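Long-range contacts in multicopper oxidase type 1 (Nitrosomonas europaea, PDB 3G5W), which is a two-domain multicopper oxidase that binds copper ions and probably couples substrate oxidation to electron transfer within its copper centres: residues A[202-207]-A[248-253]; A[206-211]-A[222-227]; A[186-191]-A[240-245]. All coordinates share one frame; numbering follows the deposited sequence.

Interaction 1 (A[202-207]-A[248-253]). With C2O (Cu-O-Cu linkage), chain P; C1O (Cu-O linkage), chain H.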
ATOM      1  N   ILE A 202      -2.212  10.463   0.448  1.00 16.04           N
ATOM      2  CA  ILE A 202      -2.311  11.911   0.578  1.00 16.25           C
ATOM      3  C   ILE A 202      -2.893  12.527  -0.685  1.00 16.39           C
ATOM      4  O   ILE A 202      -2.269  12.503  -1.751  1.00 15.88           O
ATOM      5  CB  ILE A 202      -0.966  12.595   0.967  1.00 16.30           C
ATOM      6  CG1 ILE A 202      -0.393  12.015   2.272  1.00 16.76           C
ATOM      7  CG2 ILE A 202      -1.139  14.116   1.081  1.00 16.89           C
ATOM      8  CD1 ILE A 202      -1.332  12.096   3.474  1.00 18.51           C
ATOM      9  N   HIS A 203      -4.087  13.091  -0.531  1.00 16.14           N
ATOM     10  CA  HIS A 203      -4.829  13.664  -1.634  1.00 16.75           C
ATOM     11  C   HIS A 203      -4.919  15.193  -1.510  1.00 17.15           C
ATOM     12  O   HIS A 203      -5.258  15.710  -0.446  1.00 16.91           O
ATOM     13  CB  HIS A 203      -6.218  13.019  -1.686  1.00 16.58           C
ATOM     14  CG  HIS A 203      -7.133  13.661  -2.675  1.00 16.56           C
ATOM     15  ND1 HIS A 203      -6.815  13.779  -4.010  1.00 16.74           N
ATOM     16  CD2 HIS A 203      -8.342  14.249  -2.520  1.00 16.67           C
ATOM     17  CE1 HIS A 203      -7.792  14.409  -4.639  1.00 16.97           C
ATOM     18  NE2 HIS A 203      -8.730  14.703  -3.759  1.00 16.15           N
ATOM     19  N   THR A 204      -4.586  15.904  -2.595  1.00 17.21           N
ATOM     20  CA  THR A 204      -4.670  17.370  -2.632  1.00 17.54           C
ATOM     21  C   THR A 204      -5.719  17.850  -3.650  1.00 17.35           C
ATOM     22  O   THR A 204      -5.650  17.508  -4.833  1.00 17.46           O
ATOM     23  CB  THR A 204      -3.285  18.016  -2.949  1.00 17.76           C
ATOM     24  OG1 THR A 204      -2.296  17.523  -2.032  1.00 18.86           O
ATOM     25  CG2 THR A 204      -3.345  19.558  -2.841  1.00 17.92           C
ATOM     26  N   HIS A 205      -6.685  18.633  -3.176  1.00 16.90           N
ATOM     27  CA  HIS A 205      -7.735  19.203  -4.033  1.00 16.80           C
ATOM     28  C   HIS A 205      -7.210  20.342  -4.902  1.00 16.75           C
ATOM     29  O   HIS A 205      -6.300  21.063  -4.496  1.00 16.76           O
ATOM     30  CB  HIS A 205      -8.862  19.771  -3.176  1.00 16.18           C
ATOM     31  CG  HIS A 205      -9.671  18.741  -2.448  1.00 16.61           C
ATOM     32  ND1 HIS A 205     -11.016  18.905  -2.203  1.00 16.52           N
ATOM     33  CD2 HIS A 205      -9.333  17.545  -1.908  1.00 16.72           C
ATOM     34  CE1 HIS A 205     -11.472  17.855  -1.538  1.00 17.75           C
ATOM     35  NE2 HIS A 205     -10.471  17.012  -1.352  1.00 17.47           N
ATOM     36  N   GLY A 206      -7.804  20.497  -6.087  1.00 16.75           N
ATOM     37  CA  GLY A 206      -7.610  21.674  -6.943  1.00 17.16           C
ATOM     38  C   GLY A 206      -6.296  21.818  -7.690  1.00 17.37           C
ATOM     39  O   GLY A 206      -6.098  22.802  -8.408  1.00 17.70           O
ATOM     40  N   HIS A 207      -5.403  20.846  -7.531  1.00 17.58           N
ATOM     41  CA  HIS A 207      -4.053  20.927  -8.090  1.00 17.77           C
ATOM     42  C   HIS A 207      -3.576  19.583  -8.615  1.00 18.10           C
ATOM     43  O   HIS A 207      -4.083  18.535  -8.215  1.00 18.02           O
ATOM     44  CB  HIS A 207      -3.068  21.428  -7.029  1.00 17.75           C
ATOM     45  CG  HIS A 207      -3.450  22.747  -6.435  1.00 17.53           C
ATOM     46  ND1 HIS A 207      -2.883  23.935  -6.841  1.00 19.00           N
ATOM     47  CD2 HIS A 207      -4.368  23.070  -5.493  1.00 17.25           C
ATOM     48  CE1 HIS A 207      -3.428  24.932  -6.169  1.00 17.72           C
ATOM     49  NE2 HIS A 207      -4.328  24.434  -5.342  1.00 19.37           N
ATOM     50  N   TRP A 248      -8.406  24.904  -0.343  1.00 19.75           N
ATOM     51  CA  TRP A 248      -8.245  23.546  -0.858  1.00 19.55           C
ATOM     52  C   TRP A 248      -7.822  22.556   0.214  1.00 19.96           C
ATOM     53  O   TRP A 248      -6.825  22.767   0.903  1.00 20.37           O
ATOM     54  CB  TRP A 248      -7.193  23.532  -1.963  1.00 19.16           C
ATOM     55  CG  TRP A 248      -7.458  24.487  -3.085  1.00 18.50           C
ATOM     56  CD1 TRP A 248      -6.807  25.663  -3.337  1.00 19.51           C
ATOM     57  CD2 TRP A 248      -8.454  24.351  -4.100  1.00 18.30           C
ATOM     58  NE1 TRP A 248      -7.326  26.260  -4.465  1.00 19.54           N
ATOM     59  CE2 TRP A 248      -8.338  25.473  -4.954  1.00 18.99           C
ATOM     60  CE3 TRP A 248      -9.425  23.378  -4.384  1.00 18.14           C
ATOM     61  CZ2 TRP A 248      -9.170  25.660  -6.066  1.00 18.84           C
ATOM     62  CZ3 TRP A 248     -10.251  23.563  -5.494  1.00 19.12           C
ATOM     63  CH2 TRP A 248     -10.109  24.691  -6.326  1.00 18.14           C
ATOM     64  N   MET A 249      -8.571  21.469   0.337  1.00 20.22           N
ATOM     65  CA  MET A 249      -8.226  20.418   1.287  1.00 20.84           C
ATOM     66  C   MET A 249      -6.999  19.649   0.832  1.00 20.31           C
ATOM     67  O   MET A 249      -6.813  19.392  -0.359  1.00 19.65           O
ATOM     68  CB  MET A 249      -9.376  19.423   1.455  1.00 21.12           C
ATOM     69  CG  MET A 249     -10.667  20.000   1.991  1.00 24.53           C
ATOM     70  SD  MET A 249     -10.553  20.922   3.547  1.00 29.37           S
ATOM     71  CE  MET A 249      -9.774  19.730   4.624  1.00 29.29           C
ATOM     72  N   ILE A 250      -6.157  19.305   1.795  1.00 20.12           N
ATOM     73  CA  ILE A 250      -5.191  18.230   1.633  1.00 20.11           C
ATOM     74  C   ILE A 250      -5.378  17.292   2.823  1.00 19.48           C
ATOM     75  O   ILE A 250      -5.418  17.739   3.970  1.00 18.67           O
ATOM     76  CB  ILE A 250      -3.727  18.739   1.479  1.00 20.76           C
ATOM     77  CG1 ILE A 250      -2.722  17.646   1.863  1.00 21.44           C
ATOM     78  CG2 ILE A 250      -3.487  20.009   2.283  1.00 22.57           C
ATOM     79  CD1 ILE A 250      -1.323  17.940   1.389  1.00 24.09           C
ATOM     80  N   HIS A 251      -5.542  16.002   2.540  1.00 18.46           N
ATOM     81  CA  HIS A 251      -5.881  15.034   3.579  1.00 18.22           C
ATOM     82  C   HIS A 251      -5.554  13.605   3.168  1.00 17.83           C
ATOM     83  O   HIS A 251      -5.419  13.299   1.981  1.00 16.85           O
ATOM     84  CB  HIS A 251      -7.372  15.137   3.945  1.00 18.48           C
ATOM     85  CG  HIS A 251      -8.297  14.734   2.838  1.00 19.21           C
ATOM     86  ND1 HIS A 251      -8.842  13.472   2.749  1.00 20.57           N
ATOM     87  CD2 HIS A 251      -8.760  15.419   1.765  1.00 20.38           C
ATOM     88  CE1 HIS A 251      -9.612  13.399   1.676  1.00 20.97           C
ATOM     89  NE2 HIS A 251      -9.577  14.565   1.059  1.00 20.89           N
ATOM     90  N   ASP A 252      -5.435  12.740   4.171  1.00 17.16           N
ATOM     91  CA  ASP A 252      -5.315  11.315   3.946  1.00 17.52           C
ATOM     92  C   ASP A 252      -6.662  10.836   3.424  1.00 17.74           C
ATOM     93  O   ASP A 252      -7.715  11.148   4.005  1.00 18.09           O
ATOM     94  CB  ASP A 252      -4.966  10.609   5.260  1.00 17.10           C
ATOM     95  CG  ASP A 252      -4.459   9.198   5.050  1.00 17.40           C
ATOM     96  OD1 ASP A 252      -4.773   8.572   4.009  1.00 16.64           O
ATOM     97  OD2 ASP A 252      -3.749   8.708   5.944  1.00 17.44           O
ATOM     98  N   HIS A 253      -6.634  10.103   2.318  1.00 18.27           N
ATOM     99  CA  HIS A 253      -7.862   9.582   1.733  1.00 18.97           C
ATOM    100  C   HIS A 253      -8.268   8.222   2.296  1.00 19.64           C
ATOM    101  O   HIS A 253      -9.300   7.670   1.903  1.00 19.69           O
ATOM    102  CB  HIS A 253      -7.799   9.553   0.201  1.00 18.64           C
ATOM    103  CG  HIS A 253      -9.134   9.755  -0.449  1.00 19.26           C
ATOM    104  ND1 HIS A 253     -10.139   8.813  -0.392  1.00 19.40           N
ATOM    105  CD2 HIS A 253      -9.631  10.793  -1.163  1.00 20.20           C
ATOM    106  CE1 HIS A 253     -11.200   9.263  -1.036  1.00 19.72           C
ATOM    107  NE2 HIS A 253     -10.916  10.459  -1.521  1.00 20.79           N
TER
HETATM  108 CU2  C2O P 362     -10.955  15.496  -0.113  1.00 22.05          CU
HETATM  109 CU3  C2O P 362     -11.980  11.624  -3.142  1.00 20.23          CU
HETATM  110  O1  C2O P 362     -11.558  13.597  -1.370  1.00 23.41           O
HETATM  111 CU4  C1O H   2     -10.539  15.260  -4.137  1.00 22.97          CU
HETATM  112  O3  C1O H   2      -9.843  16.641  -6.490  1.00 14.19           O
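His203 and His251 form a hydrogen-bonded pair on two neighbouring antiparallel strands, and both bind copper. The backbone bonds come first. His203 N donates to His251 O at 2.9 Å, and His251 N donates back to His203 O. His205 N donates to Met249 O at 2.9 Å.

Metal bonds form the second group. His205 NE2 and His251 NE2 bind the same copper of the Cu-O-Cu linkage, each at 2.0 Å. His253 NE2 binds the other copper at 2.3 Å. His203 NE2 holds the copper of the Cu-O linkage at 1.9 Å, while its ND1 bonds to Asp226 O. The His205 side chain also has Asp72 of the second subunit as a polar partner. CG of His251 stands between its backbone N and carbonyl carbon (chi1 66°), and ND1 bonds to Asp252 O, which limits ring rotation.

Ring contacts complete the account. Met249 CB lies over the centre of one His205 face, and the Cu-O copper lies on the opposite face. The edge of His207 meets the face of Trp248. Gly206 CA packs over the six-membered ring of Trp248, leaving no room for a side chain.

His59, His61, His103 and His105 of the second subunit complete the trinuclear copper site typical of multicopper oxidases, here built between two subunits.

Interaction 2 (A[206-211]-A[222-227]); sequences GHISQI and PIKGDT
A beta hairpin, strands 209-214 and 217-225, brings Ser209 against Gly225 and Ile211 against Ile223 at the border of a six-stranded sheet. Both are hydrogen-bonded antiparallel pairs, with two backbone bonds each. Ser209 N donates to Gly225 O at 2.8 Å, and Gly225 N returns a bond to Ser209 O at 3.0 Å. Ile211 N reaches Ile223 O at 2.8 Å, and Ile223 N donates to Ile211 O. Between them, Gln210 and Lys224 form a non-hydrogen-bonded pair. There Lys224 CA comes within 3.4 Å of Ser209 O in a CA-H...O contact.

The side chains add modest apolar contacts. Ile211 and Ile223 lie on one face of the hairpin, where their CB atoms are 4.3 Å apart. On the other face, Gln210 CB meets Pro222 CB at 4.2 Å. Ile208 crosses the base of Lys224. Its CG2 stands anti to the backbone N (chi1 -57° to CG1) and touches Lys224 CG at 4.1 Å. Only the aliphatic start of the lysine takes part. Ser209 CB rests near Gly225 O.

Gly225 is almost fully extended (phi -178°), and the regular pairing ends there. Beyond it, Thr227 OG1 donates to Asp226 OD1 at 2.8 Å, nearly in line with the C-O bond, and this steadies the carboxylate. That carboxylate faces the second subunit. OD2 forms a salt bridge with Arg235 of that subunit, and OD1 is hydrogen-bonded to NE2 of its His61, whose ND1 binds copper. Asp226 is thus a second-shell residue for the copper site. The contact is typical of an outer hairpin of a cupredoxin-type sheet, here with its tail at a subunit interface.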
ATOM      1  N   GLY A 206      -7.804  20.497  -6.087  1.00 16.75           N
ATOM      2  CA  GLY A 206      -7.610  21.674  -6.943  1.00 17.16           C
ATOM      3  C   GLY A 206      -6.296  21.818  -7.690  1.00 17.37           C
ATOM      4  O   GLY A 206      -6.098  22.802  -8.408  1.00 17.70           O
ATOM      5  N   HIS A 207      -5.403  20.846  -7.531  1.00 17.58           N
ATOM      6  CA  HIS A 207      -4.053  20.927  -8.090  1.00 17.77           C
ATOM      7  C   HIS A 207      -3.576  19.583  -8.615  1.00 18.10           C
ATOM      8  O   HIS A 207      -4.083  18.535  -8.215  1.00 18.02           O
ATOM      9  CB  HIS A 207      -3.068  21.428  -7.029  1.00 17.75           C
ATOM     10  CG  HIS A 207      -3.450  22.747  -6.435  1.00 17.53           C
ATOM     11  ND1 HIS A 207      -2.883  23.935  -6.841  1.00 19.00           N
ATOM     12  CD2 HIS A 207      -4.368  23.070  -5.493  1.00 17.25           C
ATOM     13  CE1 HIS A 207      -3.428  24.932  -6.169  1.00 17.72           C
ATOM     14  NE2 HIS A 207      -4.328  24.434  -5.342  1.00 19.37           N
ATOM     15  N   ILE A 208      -2.584  19.624  -9.502  1.00 18.67           N
ATOM     16  CA  ILE A 208      -1.914  18.413  -9.964  1.00 19.01           C
ATOM     17  C   ILE A 208      -0.717  18.117  -9.065  1.00 19.17           C
ATOM     18  O   ILE A 208       0.200  18.931  -8.959  1.00 19.02           O
ATOM     19  CB  ILE A 208      -1.433  18.542 -11.431  1.00 19.00           C
ATOM     20  CG1 ILE A 208      -2.614  18.881 -12.352  1.00 19.10           C
ATOM     21  CG2 ILE A 208      -0.725  17.245 -11.868  1.00 18.82           C
ATOM     22  CD1 ILE A 208      -2.213  19.362 -13.747  1.00 19.45           C
ATOM     23  N   SER A 209      -0.740  16.959  -8.406  1.00 19.04           N
ATOM     24  CA  SER A 209       0.418  16.480  -7.661  1.00 19.09           C
ATOM     25  C   SER A 209       1.470  15.948  -8.622  1.00 19.10           C
ATOM     26  O   SER A 209       1.204  15.011  -9.383  1.00 18.71           O
ATOM     27  CB  SER A 209       0.017  15.372  -6.682  1.00 18.88           C
ATOM     28  OG  SER A 209      -0.763  15.887  -5.619  1.00 19.68           O
ATOM     29  N   GLN A 210       2.656  16.556  -8.596  1.00 18.92           N
ATOM     30  CA  GLN A 210       3.785  16.040  -9.353  1.00 19.45           C
ATOM     31  C   GLN A 210       4.681  15.287  -8.377  1.00 18.91           C
ATOM     32  O   GLN A 210       5.408  15.901  -7.595  1.00 18.97           O
ATOM     33  CB  GLN A 210       4.578  17.168 -10.030  1.00 19.27           C
ATOM     34  CG  GLN A 210       3.774  18.046 -10.990  1.00 20.78           C
ATOM     35  CD  GLN A 210       4.584  19.245 -11.478  1.00 21.99           C
ATOM     36  OE1 GLN A 210       5.596  19.086 -12.159  1.00 25.75           O
ATOM     37  NE2 GLN A 210       4.146  20.450 -11.114  1.00 25.64           N
ATOM     38  N   ILE A 211       4.617  13.961  -8.424  1.00 18.69           N
ATOM     39  CA  ILE A 211       5.428  13.111  -7.548  1.00 18.73           C
ATOM     40  C   ILE A 211       6.822  13.067  -8.161  1.00 18.46           C
ATOM     41  O   ILE A 211       7.050  12.364  -9.147  1.00 18.63           O
ATOM     42  CB  ILE A 211       4.812  11.694  -7.403  1.00 18.66           C
ATOM     43  CG1 ILE A 211       3.354  11.804  -6.930  1.00 19.52           C
ATOM     44  CG2 ILE A 211       5.645  10.841  -6.439  1.00 19.75           C
ATOM     45  CD1 ILE A 211       2.507  10.571  -7.139  1.00 20.93           C
ATOM     46  N   PRO A 222       8.601  13.128 -13.246  1.00 28.40           N
ATOM     47  CA  PRO A 222       7.570  13.152 -12.200  1.00 27.68           C
ATOM     48  C   PRO A 222       6.272  12.451 -12.616  1.00 27.22           C
ATOM     49  O   PRO A 222       5.856  12.548 -13.773  1.00 27.06           O
ATOM     50  CB  PRO A 222       7.327  14.650 -11.981  1.00 27.97           C
ATOM     51  CG  PRO A 222       8.611  15.303 -12.398  1.00 28.30           C
ATOM     52  CD  PRO A 222       9.065  14.489 -13.577  1.00 28.53           C
ATOM     53  N   ILE A 223       5.657  11.730 -11.682  1.00 26.07           N
ATOM     54  CA  ILE A 223       4.372  11.082 -11.940  1.00 25.37           C
ATOM     55  C   ILE A 223       3.257  12.053 -11.567  1.00 24.64           C
ATOM     56  O   ILE A 223       3.238  12.594 -10.459  1.00 24.26           O
ATOM     57  CB  ILE A 223       4.221   9.751 -11.160  1.00 25.46           C
ATOM     58  CG1 ILE A 223       5.344   8.783 -11.540  1.00 26.14           C
ATOM     59  CG2 ILE A 223       2.849   9.110 -11.430  1.00 25.61           C
ATOM     60  CD1 ILE A 223       5.616   7.730 -10.491  1.00 28.04           C
ATOM     61  N   LYS A 224       2.351  12.292 -12.509  1.00 23.76           N
ATOM     62  CA  LYS A 224       1.230  13.196 -12.285  1.00 23.25           C
ATOM     63  C   LYS A 224       0.026  12.458 -11.708  1.00 22.60           C
ATOM     64  O   LYS A 224      -0.310  11.345 -12.131  1.00 22.59           O
ATOM     65  CB  LYS A 224       0.833  13.892 -13.585  1.00 23.43           C
ATOM     66  CG  LYS A 224       1.822  14.950 -14.050  1.00 25.40           C
ATOM     67  CD  LYS A 224       1.649  15.257 -15.530  1.00 29.30           C
ATOM     68  CE  LYS A 224       0.435  16.128 -15.785  1.00 31.99           C
ATOM     69  NZ  LYS A 224       0.176  16.297 -17.246  1.00 33.77           N
ATOM     70  N   GLY A 225      -0.628  13.088 -10.746  1.00 21.97           N
ATOM     71  CA  GLY A 225      -1.870  12.558 -10.203  1.00 21.17           C
ATOM     72  C   GLY A 225      -2.457  13.480  -9.162  1.00 20.82           C
ATOM     73  O   GLY A 225      -2.199  14.688  -9.176  1.00 20.65           O
ATOM     74  N   ASP A 226      -3.248  12.911  -8.257  1.00 20.21           N
ATOM     75  CA  ASP A 226      -3.851  13.703  -7.189  1.00 19.79           C
ATOM     76  C   ASP A 226      -3.791  13.041  -5.813  1.00 19.39           C
ATOM     77  O   ASP A 226      -4.074  13.690  -4.806  1.00 18.42           O
ATOM     78  CB  ASP A 226      -5.288  14.134  -7.545  1.00 20.18           C
ATOM     79  CG  ASP A 226      -6.231  12.957  -7.783  1.00 21.04           C
ATOM     80  OD1 ASP A 226      -6.322  12.052  -6.930  1.00 22.68           O
ATOM     81  OD2 ASP A 226      -6.914  12.948  -8.833  1.00 23.26           O
ATOM     82  N   THR A 227      -3.425  11.756  -5.790  1.00 18.96           N
ATOM     83  CA  THR A 227      -3.336  10.974  -4.550  1.00 19.24           C
ATOM     84  C   THR A 227      -2.021  10.185  -4.518  1.00 19.18           C
ATOM     85  O   THR A 227      -1.707   9.434  -5.447  1.00 19.43           O
ATOM     86  CB  THR A 227      -4.565  10.024  -4.375  1.00 19.04           C
ATOM     87  OG1 THR A 227      -5.777  10.786  -4.461  1.00 19.84           O
ATOM     88  CG2 THR A 227      -4.539   9.298  -3.031  1.00 18.87           C
TER

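Interaction 3 (A[186-191]-A[240-245]); sequences DVIRLR and LNMDNP
The flat carboxamide of Asn241 lies alongside Val187, and its OD1 meets Val187 CG2 at 3.6 Å. On strand 187-194 two guanidinium groups lie one over the other: Arg191 NH2 sits 3.3 Å above the centre of one face of the Arg189 guanidinium. Arg189 forms salt bridges with Asp237 and Glu132 and a cation-pi contact with Phe213, and Arg191 pairs with Asp138.

The segments belong to neighbouring antiparallel strands inside the six-stranded sheet of a cupredoxin-type domain. Ile188 and Leu240 form a hydrogen-bonded pair. Ile188 N donates to Leu240 O, and Leu240 N donates to Ile188 O, both at 2.9 Å.

On the buried face, CG1 of Ile188 lies between the backbone N and the carbonyl carbon (chi1 70°). CD1 therefore reaches Leu240 CD1 at 3.8 Å, while CG1 meets Met242 CE at 3.9 Å. Ile180 and Val182 of the facing sheet also touch Ile188. With an alanine at Ile188, Leu240 CD1 and Met242 CE would lose these partners, and a gap would probably open between the sheets. Leu190 CD1 meets Leu240 CD1 from a neighbouring position on the strand.

Met242 is the centre of an inverse gamma turn, and its N donates to Asp186 O at 2.8 Å.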
ATOM      1  N   ASP A 186       3.129  30.763  -6.817  1.00 22.10           N
ATOM      2  CA  ASP A 186       3.983  29.974  -5.922  1.00 21.84           C
ATOM      3  C   ASP A 186       4.131  28.561  -6.465  1.00 21.03           C
ATOM      4  O   ASP A 186       3.273  28.072  -7.208  1.00 20.88           O
ATOM      5  CB  ASP A 186       3.387  29.883  -4.510  1.00 21.89           C
ATOM      6  CG  ASP A 186       3.922  30.945  -3.554  1.00 23.51           C
ATOM      7  OD1 ASP A 186       5.117  31.317  -3.618  1.00 26.47           O
ATOM      8  OD2 ASP A 186       3.137  31.385  -2.696  1.00 23.91           O
ATOM      9  N   VAL A 187       5.234  27.918  -6.108  1.00 20.24           N
ATOM     10  CA  VAL A 187       5.443  26.511  -6.408  1.00 19.87           C
ATOM     11  C   VAL A 187       5.889  25.891  -5.102  1.00 19.43           C
ATOM     12  O   VAL A 187       6.928  26.268  -4.557  1.00 19.38           O
ATOM     13  CB  VAL A 187       6.530  26.305  -7.488  1.00 19.84           C
ATOM     14  CG1 VAL A 187       6.866  24.809  -7.651  1.00 20.20           C
ATOM     15  CG2 VAL A 187       6.086  26.914  -8.816  1.00 19.75           C
ATOM     16  N   ILE A 188       5.093  24.971  -4.573  1.00 19.20           N
ATOM     17  CA  ILE A 188       5.430  24.379  -3.277  1.00 18.84           C
ATOM     18  C   ILE A 188       5.936  22.947  -3.408  1.00 18.52           C
ATOM     19  O   ILE A 188       5.547  22.207  -4.312  1.00 18.70           O
ATOM     20  CB  ILE A 188       4.289  24.503  -2.217  1.00 19.22           C
ATOM     21  CG1 ILE A 188       3.096  23.599  -2.555  1.00 18.77           C
ATOM     22  CG2 ILE A 188       3.861  25.975  -2.050  1.00 19.06           C
ATOM     23  CD1 ILE A 188       1.933  23.691  -1.560  1.00 19.55           C
ATOM     24  N   ARG A 189       6.826  22.590  -2.495  1.00 17.95           N
ATOM     25  CA  ARG A 189       7.369  21.254  -2.406  1.00 17.53           C
ATOM     26  C   ARG A 189       6.910  20.695  -1.070  1.00 17.21           C
ATOM     27  O   ARG A 189       7.271  21.226  -0.025  1.00 17.67           O
ATOM     28  CB  ARG A 189       8.887  21.333  -2.473  1.00 17.34           C
ATOM     29  CG  ARG A 189       9.620  20.005  -2.421  1.00 17.57           C
ATOM     30  CD  ARG A 189      11.122  20.251  -2.577  1.00 17.81           C
ATOM     31  NE  ARG A 189      11.879  19.003  -2.592  1.00 17.65           N
ATOM     32  CZ  ARG A 189      13.090  18.861  -3.129  1.00 18.71           C
ATOM     33  NH1 ARG A 189      13.693  17.679  -3.097  1.00 18.90           N
ATOM     34  NH2 ARG A 189      13.697  19.892  -3.709  1.00 18.45           N
ATOM     35  N   LEU A 190       6.077  19.657  -1.113  1.00 16.87           N
ATOM     36  CA  LEU A 190       5.676  18.946   0.091  1.00 16.64           C
ATOM     37  C   LEU A 190       6.540  17.706   0.273  1.00 16.75           C
ATOM     38  O   LEU A 190       6.504  16.776  -0.542  1.00 16.50           O
ATOM     39  CB  LEU A 190       4.198  18.548   0.042  1.00 17.11           C
ATOM     40  CG  LEU A 190       3.145  19.589  -0.353  1.00 17.50           C
ATOM     41  CD1 LEU A 190       1.768  18.922  -0.419  1.00 19.67           C
ATOM     42  CD2 LEU A 190       3.135  20.780   0.599  1.00 19.11           C
ATOM     43  N   ARG A 191       7.320  17.698   1.345  1.00 16.51           N
ATOM     44  CA  ARG A 191       8.183  16.562   1.644  1.00 16.69           C
ATOM     45  C   ARG A 191       7.432  15.636   2.606  1.00 16.52           C
ATOM     46  O   ARG A 191       7.363  15.897   3.811  1.00 16.53           O
ATOM     47  CB  ARG A 191       9.516  17.049   2.221  1.00 16.78           C
ATOM     48  CG  ARG A 191      10.275  18.030   1.305  1.00 17.37           C
ATOM     49  CD  ARG A 191      11.567  18.513   1.963  1.00 17.88           C
ATOM     50  NE  ARG A 191      12.329  19.447   1.124  1.00 18.37           N
ATOM     51  CZ  ARG A 191      13.476  19.159   0.516  1.00 18.96           C
ATOM     52  NH1 ARG A 191      14.020  17.949   0.619  1.00 17.95           N
ATOM     53  NH2 ARG A 191      14.094  20.096  -0.201  1.00 20.03           N
ATOM     54  N   LEU A 240       3.806  21.094  -6.332  1.00 19.85           N
ATOM     55  CA  LEU A 240       2.515  21.608  -6.766  1.00 20.71           C
ATOM     56  C   LEU A 240       2.668  23.039  -7.271  1.00 20.99           C
ATOM     57  O   LEU A 240       3.219  23.895  -6.569  1.00 20.53           O
ATOM     58  CB  LEU A 240       1.507  21.582  -5.601  1.00 20.98           C
ATOM     59  CG  LEU A 240       1.177  20.316  -4.800  1.00 22.13           C
ATOM     60  CD1 LEU A 240       0.509  20.701  -3.470  1.00 24.45           C
ATOM     61  CD2 LEU A 240       0.256  19.409  -5.571  1.00 23.14           C
ATOM     62  N   ASN A 241       2.187  23.298  -8.484  1.00 21.72           N
ATOM     63  CA  ASN A 241       2.153  24.661  -9.018  1.00 22.51           C
ATOM     64  C   ASN A 241       0.894  25.337  -8.499  1.00 22.30           C
ATOM     65  O   ASN A 241      -0.215  24.839  -8.713  1.00 21.99           O
ATOM     66  CB  ASN A 241       2.177  24.670 -10.556  1.00 23.20           C
ATOM     67  CG  ASN A 241       3.452  24.067 -11.138  1.00 26.22           C
ATOM     68  OD1 ASN A 241       4.543  24.196 -10.573  1.00 29.51           O
ATOM     69  ND2 ASN A 241       3.317  23.399 -12.285  1.00 28.61           N
ATOM     70  N   MET A 242       1.066  26.453  -7.789  1.00 22.29           N
ATOM     71  CA  MET A 242      -0.061  27.145  -7.167  1.00 22.63           C
ATOM     72  C   MET A 242      -0.707  28.119  -8.152  1.00 22.60           C
ATOM     73  O   MET A 242      -0.494  29.327  -8.065  1.00 22.52           O
ATOM     74  CB  MET A 242       0.369  27.883  -5.887  1.00 22.94           C
ATOM     75  CG  MET A 242       0.870  27.003  -4.730  1.00 25.04           C
ATOM     76  SD  MET A 242      -0.315  25.751  -4.139  1.00 30.87           S
ATOM     77  CE  MET A 242       0.256  24.384  -5.083  1.00 25.43           C
ATOM     78  N   ASP A 243      -1.503  27.585  -9.077  1.00 22.48           N
ATOM     79  CA  ASP A 243      -2.071  28.387 -10.163  1.00 22.86           C
ATOM     80  C   ASP A 243      -3.599  28.498 -10.114  1.00 22.32           C
ATOM     81  O   ASP A 243      -4.230  28.867 -11.103  1.00 22.35           O
ATOM     82  CB  ASP A 243      -1.644  27.797 -11.510  1.00 23.42           C
ATOM     83  CG  ASP A 243      -2.144  26.365 -11.713  1.00 25.18           C
ATOM     84  OD1 ASP A 243      -1.789  25.766 -12.749  1.00 28.16           O
ATOM     85  OD2 ASP A 243      -2.885  25.831 -10.849  1.00 25.80           O
ATOM     86  N   ASN A 244      -4.190  28.174  -8.970  1.00 21.42           N
ATOM     87  CA  ASN A 244      -5.637  28.005  -8.884  1.00 20.77           C
ATOM     88  C   ASN A 244      -6.180  28.515  -7.547  1.00 20.60           C
ATOM     89  O   ASN A 244      -6.476  27.714  -6.657  1.00 20.33           O
ATOM     90  CB  ASN A 244      -5.986  26.514  -9.141  1.00 20.29           C
ATOM     91  CG  ASN A 244      -7.484  26.240  -9.184  1.00 20.58           C
ATOM     92  OD1 ASN A 244      -7.917  25.082  -9.074  1.00 19.83           O
ATOM     93  ND2 ASN A 244      -8.283  27.292  -9.337  1.00 18.71           N
ATOM     94  N   PRO A 245      -6.300  29.856  -7.392  1.00 20.61           N
ATOM     95  CA  PRO A 245      -6.770  30.431  -6.130  1.00 20.45           C
ATOM     96  C   PRO A 245      -8.089  29.881  -5.595  1.00 20.37           C
ATOM     97  O   PRO A 245      -9.083  29.784  -6.328  1.00 20.24           O
ATOM     98  CB  PRO A 245      -6.873  31.931  -6.438  1.00 20.75           C
ATOM     99  CG  PRO A 245      -5.837  32.141  -7.504  1.00 20.95           C
ATOM    100  CD  PRO A 245      -5.961  30.912  -8.368  1.00 20.78           C
TER

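The three contacts lie in one cupredoxin-type domain, their centres 10 to 12 Å apart. Interactions 2 and 3 share the six-stranded sheet, where strands 209-214 and 235-241 are neighbours. Interaction 1 belongs to the five-stranded sheet. Ile250 CD1 of interaction 1 touches Leu190 CD1 of interaction 3 at 3.7 Å, between the two sheets. Along the chain, the segments of interactions 1 and 3 alternate, and both segments of interaction 2 fall between those of interaction 3. Interactions 1 and 2 share Gly206 and His207, where the chain passes from one sheet to the other. All three touch the second subunit; interaction 1 supplies copper ligands, and interaction 2 a second-shell residue.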